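PDB 3U52: phenol hydroxylase component phL from Pseudomonas stutzeri, which is probably the non-catalytic, helical beta-type subunit of the phenol hydroxylase oxygenase, a multicomponent bacterial enzyme thought to add a hydroxyl group to phenol. Local coordinates for residues D[124-129]-D[224-229]; D[228-233]-D[298-303]. All coordinates share one frame; numbering follows the deposited sequence.

In the fold
Helix 211-240 is the element common to both contacts: its residues 224-229 meet the start of helix 126-143 in interaction 1, and the overlapping residues 228-233 meet the end of helix 276-302 in interaction 2. Pro-228 and Leu-229 belong to both. The centres lie about 8 Å apart and the two contacts touch, Leu-126 CD1 resting 3.5 Å from Val-230 CG1. Along the chain the order is 124-129, then the shared helix, then 298-303. Interaction 1 is the deeper of the two, its centre about 11 Å from the centre of the chain, against about 18 Å. One helix thus ties together two others of the all-helical subunit, while Tyr-227 and Asp-232 on it line a xenon site.

Interaction 1: residues D[124-129]-D[224-229]; sequences VPLRHV and GMMYPL
The 2.9 Å backbone bond from His-128 N to Pro-125 O closes a turn within segment 124-129, from which Leu-126 and Val-129 turn their side chains to Met-226. The contact itself is wholly apolar. Spaced three residues apart, the two aliphatic residues present their methyls on one side of the segment. Val-129 and Met-226 meet end on, Val-129 CG1 lying 3.7 Å from Met-226 SD. The methionine extends from its helix with CG anti to the backbone N (chi1 179°) and bends only at the end (chi3 72°), which brings CE also to 3.7 Å from Val-129 CG1. Leu-126 CD2 touches the sulfur more loosely, at 4.2 Å. A long, flexible methionine suits this gap because the CA atoms of Leu-126 and Met-226 are 9.8 Å apart. Next to it, Tyr-227 of the xenon pocket hydrogen-bonds through OH to Glu-130, a polar link between the same helices. Arg-127 and His-128 are engaged outside the two segments, the arginine in a salt bridge and the histidine in a hydrogen bond, both to another protein chain. Resting on dispersion and the burial of hydrocarbon and sulfur, the methionine contact imposes little directional demand.

Interaction 2: residues D[228-233]-D[298-303]; sequences PLVYDK and KPLAEA. With XE (xenon), chain B.
Leu-229 and Ala-301 are the residues whose CA atoms come closest across the two segments, 7.5 Å, where segments 228-233 and 298-302, on helices 211-240 and 276-302, run in nearly the same direction, with 21° between their axes and a closest approach of 11.1 Å. This all-helical bundle is consistent with the ferritin-like fold of the family. Leucine and alanine complement each other here: the branched end of Leu-229 lies against the small Ala-301, with CD1 4.1 Å from Ala-301 CB. Beside them, the side chains of Val-230 and Leu-300 lie roughly perpendicular to each other. Leu-300 carries CG anti to its backbone N (chi1 -178°), extending CD2 across the interface to 3.9 Å from Val-230 CG2. All four touching residues are buried, which suits their hydrocarbon side chains, and Leu-310 of helix 307-322 packs on both Leu-229 and Ala-301.

The backbone of 228-233 makes a wider, pi-type turn, in which Pro-228 O accepts bonds from both Asp-232 N and Lys-233 N. Pro-228 itself has no N-H to give to the preceding turn, and the helix is kinked there. Asp-232 belongs to the xenon pocket together with Tyr-227 and Tyr-257. The xenon sits above the plane of its carboxylate, 3.6 Å from Asp-232 OD1, a separation suited to dispersion and induced polarisation of a large, neutral atom. Lys-233 instead sends its ammonium group to a salt bridge with Glu-316. On the other helix, charged residues one turn apart suit the more open surface: Lys-298 NZ meets Glu-302 OE1 at 3.1 Å, on the syn side of the carboxylate and 34° out of its plane.

Interaction 1: residues D[124-129]-D[224-229]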
loop_
_atom_site.group_PDB
_atom_site.type_symbol
_atom_site.label_atom_id
_atom_site.label_comp_id
_atom_site.label_asym_id
_atom_site.label_seq_id
_atom_site.Cartn_x
_atom_site.Cartn_y
_atom_site.Cartn_z
ATOM N N VAL D 124 -32.438 24.460 -3.982
ATOM C CA VAL D 124 -31.507 24.656 -2.881
ATOM C C VAL D 124 -32.084 24.363 -1.475
ATOM O O VAL D 124 -31.348 23.816 -0.642
ATOM C CB VAL D 124 -30.719 26.016 -3.002
ATOM C CG1 VAL D 124 -29.865 26.268 -1.791
ATOM C CG2 VAL D 124 -29.852 26.000 -4.299
ATOM N N PRO D 125 -33.381 24.713 -1.187
ATOM C CA PRO D 125 -33.831 24.446 0.196
ATOM C C PRO D 125 -33.901 22.960 0.603
ATOM O O PRO D 125 -33.966 22.651 1.792
ATOM C CB PRO D 125 -35.198 25.159 0.293
ATOM C CG PRO D 125 -35.181 26.199 -0.853
ATOM C CD PRO D 125 -34.390 25.452 -1.954
ATOM N N LEU D 126 -33.834 22.053 -0.365
ATOM C CA LEU D 126 -33.620 20.655 -0.086
ATOM C C LEU D 126 -32.386 20.357 0.787
ATOM O O LEU D 126 -32.348 19.300 1.392
ATOM C CB LEU D 126 -33.526 19.838 -1.389
ATOM C CG LEU D 126 -34.753 19.821 -2.321
ATOM C CD1 LEU D 126 -34.479 18.885 -3.513
ATOM C CD2 LEU D 126 -35.941 19.324 -1.551
ATOM N N ARG D 127 -31.388 21.252 0.860
ATOM C CA ARG D 127 -30.316 21.036 1.843
ATOM C C ARG D 127 -30.818 20.904 3.265
ATOM O O ARG D 127 -30.160 20.279 4.101
ATOM C CB ARG D 127 -29.265 22.143 1.817
ATOM C CG ARG D 127 -29.770 23.559 1.995
ATOM C CD ARG D 127 -28.625 24.549 1.910
ATOM N NE ARG D 127 -29.138 25.873 2.211
ATOM C CZ ARG D 127 -28.632 26.716 3.110
ATOM N NH1 ARG D 127 -27.513 26.428 3.768
ATOM N NH2 ARG D 127 -29.223 27.893 3.287
ATOM N N HIS D 128 -31.957 21.546 3.567
ATOM C CA HIS D 128 -32.513 21.490 4.932
ATOM C C HIS D 128 -33.156 20.126 5.213
ATOM O O HIS D 128 -33.140 19.574 6.331
ATOM C CB HIS D 128 -33.507 22.645 5.113
ATOM C CG HIS D 128 -32.929 23.999 4.831
ATOM N ND1 HIS D 128 -31.905 24.554 5.575
ATOM C CD2 HIS D 128 -33.235 24.913 3.881
ATOM C CE1 HIS D 128 -31.633 25.760 5.111
ATOM N NE2 HIS D 128 -32.430 25.996 4.083
ATOM N N VAL D 129 -33.665 19.528 4.162
ATOM C CA VAL D 129 -34.236 18.193 4.223
ATOM C C VAL D 129 -33.090 17.194 4.422
ATOM O O VAL D 129 -33.186 16.274 5.248
ATOM C CB VAL D 129 -35.039 17.905 2.929
ATOM C CG1 VAL D 129 -35.579 16.452 2.878
ATOM C CG2 VAL D 129 -36.189 18.931 2.807
ATOM N N GLY D 224 -37.932 7.840 -1.099
ATOM C CA GLY D 224 -38.409 7.045 -2.207
ATOM C C GLY D 224 -39.434 7.726 -3.097
ATOM O O GLY D 224 -39.800 7.198 -4.162
ATOM N N MET D 225 -39.914 8.886 -2.666
ATOM C CA MET D 225 -40.781 9.715 -3.490
ATOM C C MET D 225 -40.022 10.962 -3.870
ATOM O O MET D 225 -40.072 11.378 -5.033
ATOM C CB MET D 225 -42.052 10.106 -2.706
ATOM C CG MET D 225 -43.262 9.199 -2.970
ATOM S SD MET D 225 -44.749 9.846 -2.155
ATOM C CE MET D 225 -44.470 9.285 -0.471
ATOM N N MET D 226 -39.298 11.549 -2.905
ATOM C CA MET D 226 -38.558 12.799 -3.150
ATOM C C MET D 226 -37.471 12.732 -4.233
ATOM O O MET D 226 -37.389 13.613 -5.100
ATOM C CB MET D 226 -37.925 13.318 -1.863
ATOM C CG MET D 226 -37.125 14.590 -2.066
ATOM S SD MET D 226 -36.656 15.293 -0.493
ATOM C CE MET D 226 -35.396 14.082 -0.012
ATOM N N TYR D 227 -36.596 11.737 -4.121
ATOM C CA TYR D 227 -35.493 11.609 -5.058
ATOM C C TYR D 227 -35.972 11.435 -6.503
ATOM O O TYR D 227 -35.505 12.150 -7.357
ATOM C CB TYR D 227 -34.498 10.524 -4.589
ATOM C CG TYR D 227 -33.472 11.142 -3.692
ATOM C CD1 TYR D 227 -33.773 11.435 -2.379
ATOM C CD2 TYR D 227 -32.214 11.525 -4.200
ATOM C CE1 TYR D 227 -32.850 12.044 -1.553
ATOM C CE2 TYR D 227 -31.267 12.143 -3.389
ATOM C CZ TYR D 227 -31.602 12.399 -2.079
ATOM O OH TYR D 227 -30.681 12.990 -1.275
ATOM N N PRO D 228 -36.906 10.483 -6.773
ATOM C CA PRO D 228 -37.440 10.457 -8.158
ATOM C C PRO D 228 -38.095 11.769 -8.595
ATOM O O PRO D 228 -37.817 12.236 -9.692
ATOM C CB PRO D 228 -38.453 9.298 -8.138
ATOM C CG PRO D 228 -37.914 8.359 -6.967
ATOM C CD PRO D 228 -37.488 9.397 -5.938
ATOM N N LEU D 229 -38.915 12.380 -7.734
ATOM C CA LEU D 229 -39.587 13.625 -8.116
ATOM C C LEU D 229 -38.584 14.695 -8.483
ATOM O O LEU D 229 -38.701 15.342 -9.519
ATOM C CB LEU D 229 -40.505 14.149 -6.996
ATOM C CG LEU D 229 -41.224 15.488 -7.256
ATOM C CD1 LEU D 229 -42.197 15.387 -8.428
ATOM C CD2 LEU D 229 -41.955 15.917 -5.987
#

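Interaction 2: residues D[228-233]-D[298-303]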
loop_
_atom_site.group_PDB
_atom_site.type_symbol
_atom_site.label_atom_id
_atom_site.label_comp_id
_atom_site.label_asym_id
_atom_site.label_seq_id
_atom_site.Cartn_x
_atom_site.Cartn_y
_atom_site.Cartn_z
ATOM N N PRO D 228 -36.906 10.483 -6.773
ATOM C CA PRO D 228 -37.440 10.457 -8.158
ATOM C C PRO D 228 -38.095 11.769 -8.595
ATOM O O PRO D 228 -37.817 12.236 -9.692
ATOM C CB PRO D 228 -38.453 9.298 -8.138
ATOM C CG PRO D 228 -37.914 8.359 -6.967
ATOM C CD PRO D 228 -37.488 9.397 -5.938
ATOM N N LEU D 229 -38.915 12.380 -7.734
ATOM C CA LEU D 229 -39.587 13.625 -8.116
ATOM C C LEU D 229 -38.584 14.695 -8.483
ATOM O O LEU D 229 -38.701 15.342 -9.519
ATOM C CB LEU D 229 -40.505 14.149 -6.996
ATOM C CG LEU D 229 -41.224 15.488 -7.256
ATOM C CD1 LEU D 229 -42.197 15.387 -8.428
ATOM C CD2 LEU D 229 -41.955 15.917 -5.987
ATOM N N VAL D 230 -37.595 14.880 -7.620
ATOM C CA VAL D 230 -36.632 15.973 -7.785
ATOM C C VAL D 230 -35.526 15.700 -8.843
ATOM O O VAL D 230 -35.296 16.519 -9.755
ATOM C CB VAL D 230 -36.022 16.398 -6.436
ATOM C CG1 VAL D 230 -34.997 17.534 -6.655
ATOM C CG2 VAL D 230 -37.112 16.876 -5.485
ATOM N N TYR D 231 -34.841 14.562 -8.724
ATOM C CA TYR D 231 -33.647 14.344 -9.554
ATOM C C TYR D 231 -33.921 13.587 -10.830
ATOM O O TYR D 231 -33.004 13.438 -11.650
ATOM C CB TYR D 231 -32.507 13.699 -8.740
ATOM C CG TYR D 231 -32.138 14.542 -7.536
ATOM C CD1 TYR D 231 -32.583 14.215 -6.275
ATOM C CD2 TYR D 231 -31.416 15.705 -7.690
ATOM C CE1 TYR D 231 -32.265 15.027 -5.155
ATOM C CE2 TYR D 231 -31.092 16.500 -6.602
ATOM C CZ TYR D 231 -31.518 16.156 -5.347
ATOM O OH TYR D 231 -31.184 16.991 -4.297
ATOM N N ASP D 232 -35.150 13.114 -10.999
ATOM C CA ASP D 232 -35.607 12.595 -12.269
ATOM C C ASP D 232 -36.615 13.513 -12.927
ATOM O O ASP D 232 -36.351 14.053 -14.000
ATOM C CB ASP D 232 -36.235 11.232 -12.109
ATOM C CG ASP D 232 -35.212 10.110 -12.093
ATOM O OD1 ASP D 232 -33.997 10.367 -12.331
ATOM O OD2 ASP D 232 -35.625 8.949 -11.814
ATOM N N LYS D 233 -37.778 13.676 -12.291
ATOM C CA LYS D 233 -38.873 14.426 -12.925
ATOM C C LYS D 233 -38.637 15.933 -12.998
ATOM O O LYS D 233 -38.690 16.502 -14.089
ATOM C CB LYS D 233 -40.236 14.021 -12.335
ATOM C CG LYS D 233 -40.500 12.583 -12.718
ATOM C CD LYS D 233 -41.642 11.981 -11.972
ATOM C CE LYS D 233 -41.477 10.474 -11.736
ATOM N NZ LYS D 233 -41.463 9.671 -12.992
ATOM N N LYS D 298 -46.280 17.729 -2.492
ATOM C CA LYS D 298 -47.292 18.266 -3.422
ATOM C C LYS D 298 -47.052 19.747 -3.838
ATOM O O LYS D 298 -47.029 20.052 -5.034
ATOM C CB LYS D 298 -48.709 18.009 -2.844
ATOM C CG LYS D 298 -49.936 18.369 -3.695
ATOM C CD LYS D 298 -51.125 17.440 -3.226
ATOM C CE LYS D 298 -52.383 18.205 -2.831
ATOM N NZ LYS D 298 -53.001 18.919 -4.017
ATOM N N PRO D 299 -46.847 20.667 -2.872
ATOM C CA PRO D 299 -46.588 22.046 -3.355
ATOM C C PRO D 299 -45.328 22.223 -4.232
ATOM O O PRO D 299 -45.275 23.134 -5.087
ATOM C CB PRO D 299 -46.451 22.873 -2.071
ATOM C CG PRO D 299 -46.631 21.975 -0.945
ATOM C CD PRO D 299 -46.840 20.566 -1.406
ATOM N N LEU D 300 -44.311 21.382 -4.012
ATOM C CA LEU D 300 -43.139 21.392 -4.860
ATOM C C LEU D 300 -43.464 20.885 -6.263
ATOM O O LEU D 300 -43.018 21.464 -7.250
ATOM C CB LEU D 300 -42.003 20.569 -4.228
ATOM C CG LEU D 300 -40.642 20.493 -4.944
ATOM C CD1 LEU D 300 -39.920 21.882 -4.950
ATOM C CD2 LEU D 300 -39.749 19.430 -4.304
ATOM N N ALA D 301 -44.188 19.779 -6.363
ATOM C CA ALA D 301 -44.539 19.265 -7.687
ATOM C C ALA D 301 -45.385 20.322 -8.405
ATOM O O ALA D 301 -45.120 20.619 -9.563
ATOM C CB ALA D 301 -45.264 17.921 -7.611
ATOM N N GLU D 302 -46.332 20.941 -7.687
ATOM C CA GLU D 302 -47.270 21.894 -8.291
ATOM C C GLU D 302 -46.562 23.135 -8.842
ATOM O O GLU D 302 -47.015 23.742 -9.811
ATOM C CB GLU D 302 -48.355 22.307 -7.282
ATOM C CG GLU D 302 -49.435 21.234 -7.079
ATOM C CD GLU D 302 -50.449 21.532 -5.951
ATOM O OE1 GLU D 302 -51.497 20.837 -5.948
ATOM O OE2 GLU D 302 -50.224 22.414 -5.067
ATOM N N ALA D 303 -45.459 23.510 -8.197
ATOM C CA ALA D 303 -44.728 24.727 -8.533
ATOM C C ALA D 303 -43.706 24.498 -9.646
ATOM O O ALA D 303 -42.975 25.409 -10.010
ATOM C CB ALA D 303 -44.057 25.284 -7.294
HETATM XE XE XE B . -33.442 9.574 -8.824
#